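PDB 4L3R: uncharacterized protein from Bacteroides eggerthii, which is of unknown function, but belongs to the DUF4847 family and, through it, to the calycin clan of beta-sheet proteins. Local coordinates for residues G101-D105 with K106-V110. Sequence-based numbering, arbitrary orientation.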
loop_
_atom_site.group_PDB
_atom_site.type_symbol
_atom_site.label_atom_id
_atom_site.label_comp_id
_atom_site.label_asym_id
_atom_site.label_seq_id
_atom_site.Cartn_x
_atom_site.Cartn_y
_atom_site.Cartn_z
ATOM N N GLY B 101 25.137 4.121 4.262
ATOM C CA GLY B 101 25.877 4.402 5.484
ATOM C C GLY B 101 26.479 3.146 6.068
ATOM O O GLY B 101 26.059 2.032 5.748
ATOM N N SER B 102 27.483 3.325 6.921
ATOM C CA SER B 102 28.226 2.233 7.551
ATOM C C SER B 102 27.906 2.157 9.044
ATOM O O SER B 102 27.621 3.183 9.658
ATOM C CB SER B 102 29.723 2.467 7.346
ATOM O OG SER B 102 30.494 1.307 7.610
ATOM N N GLU B 103 27.974 0.955 9.629
ATOM C CA GLU B 103 27.739 0.760 11.059
ATOM C C GLU B 103 29.006 0.342 11.791
ATOM O O GLU B 103 29.801 -0.423 11.247
ATOM C CB GLU B 103 26.671 -0.314 11.288
ATOM C CG GLU B 103 25.278 0.075 10.822
ATOM C CD GLU B 103 24.575 1.159 11.621
ATOM O OE1 GLU B 103 25.192 1.758 12.531
ATOM O OE2 GLU B 103 23.383 1.408 11.336
ATOM N N SER B 104 29.188 0.844 13.025
ATOM C CA SER B 104 30.271 0.428 13.915
ATOM C C SER B 104 29.717 -0.511 15.009
ATOM O O SER B 104 30.427 -1.406 15.462
ATOM C CB SER B 104 30.972 1.634 14.543
ATOM O OG SER B 104 30.146 2.354 15.445
ATOM N N ASP B 105 28.462 -0.306 15.439
ATOM C CA ASP B 105 27.829 -1.113 16.481
ATOM C C ASP B 105 27.533 -2.529 15.972
ATOM O O ASP B 105 26.970 -2.676 14.892
ATOM C CB ASP B 105 26.532 -0.431 16.943
ATOM C CG ASP B 105 25.975 -1.006 18.215
ATOM O OD1 ASP B 105 26.462 -0.629 19.296
ATOM O OD2 ASP B 105 25.064 -1.851 18.133
ATOM N N LYS B 106 27.906 -3.563 16.750
ATOM C CA LYS B 106 27.706 -4.960 16.347
ATOM C C LYS B 106 26.232 -5.326 16.186
ATOM O O LYS B 106 25.920 -6.089 15.275
ATOM C CB LYS B 106 28.372 -5.932 17.329
ATOM C CG LYS B 106 29.899 -5.882 17.273
ATOM C CD LYS B 106 30.498 -6.929 18.201
ATOM C CE LYS B 106 32.006 -6.988 18.124
ATOM N NZ LYS B 106 32.549 -8.108 18.932
ATOM N N LEU B 107 25.329 -4.810 17.043
ATOM C CA LEU B 107 23.895 -5.101 16.887
ATOM C C LEU B 107 23.373 -4.493 15.585
ATOM O O LEU B 107 22.588 -5.136 14.887
ATOM C CB LEU B 107 23.069 -4.582 18.078
ATOM C CG LEU B 107 21.578 -4.971 18.090
ATOM C CD1 LEU B 107 21.398 -6.484 18.162
ATOM C CD2 LEU B 107 20.851 -4.293 19.238
ATOM N N ALA B 108 23.824 -3.272 15.252
ATOM C CA ALA B 108 23.429 -2.583 14.015
ATOM C C ALA B 108 23.954 -3.320 12.768
ATOM O O ALA B 108 23.237 -3.412 11.773
ATOM C CB ALA B 108 23.932 -1.148 14.032
ATOM N N LYS B 109 25.183 -3.872 12.832
ATOM C CA LYS B 109 25.747 -4.644 11.712
ATOM C C LYS B 109 24.934 -5.917 11.464
ATOM O O LYS B 109 24.647 -6.251 10.312
ATOM C CB LYS B 109 27.213 -5.024 11.982
ATOM C CG LYS B 109 28.212 -3.882 11.864
ATOM C CD LYS B 109 29.604 -4.370 12.288
ATOM C CE LYS B 109 30.662 -3.313 12.158
ATOM N NZ LYS B 109 32.007 -3.825 12.537
ATOM N N VAL B 110 24.573 -6.627 12.553
ATOM C CA VAL B 110 23.781 -7.857 12.494
ATOM C C VAL B 110 22.365 -7.552 11.952
ATOM O O VAL B 110 21.844 -8.313 11.137
ATOM C CB VAL B 110 23.740 -8.542 13.890
ATOM C CG1 VAL B 110 22.645 -9.607 13.968
ATOM C CG2 VAL B 110 25.099 -9.153 14.222
#
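Asp105 OD2 accepts three hydrogen bonds at the start of helix 106-116. The backbone N of Leu107 donates to this oxygen over 3.2 Å and the N of Ala108 over 3.4 Å, both weakly, while the hydroxyl of Ser43 supplies a third hydrogen bond. Asp105 is thus the N-cap, its carboxylate placed where the helix end would probably favour negative charge. Having CG anti to the backbone N (chi1 -167°) brings the carboxylate to the helix N-terminus, alongside Leu107, whose CB lies 3.4 Å from OD2. The carbonyl oxygen of the same residue opens the helical ladder, accepting from Lys109 N at 3.0 Å in the carbonyl plane.

Two residues before the cap, the chain of Glu103 bends at chi2 (-70°) and lays the flat face of its carboxylate, CD 3.4 Å away, on the methyl CB of Ala108. OE2 accepts from the backbone N atoms of Val75 and Ala77, and more weakly from Lys76, which ties the helix start to loop 74-77 between strands 66-73 and 78-87. An alanine in place of Glu103 would probably leave these loop N-H groups without their acceptor and uncover the Ala108 methyl. Lys109 runs its extended chain back over the loop, bringing CE within 3.2 Å of Glu103 O.

Lys106 reaches away to a salt bridge with Glu39 on helix 37-48, the helix whose Leu46 also touches Asp105. Leu107 turns inward onto Ile20 of strand 15-22 and the loop residues Phe29 and Phe53, so the capped turn that follows strand 92-96 joins helix 37-48, the 74-77 loop and the antiparallel sheet.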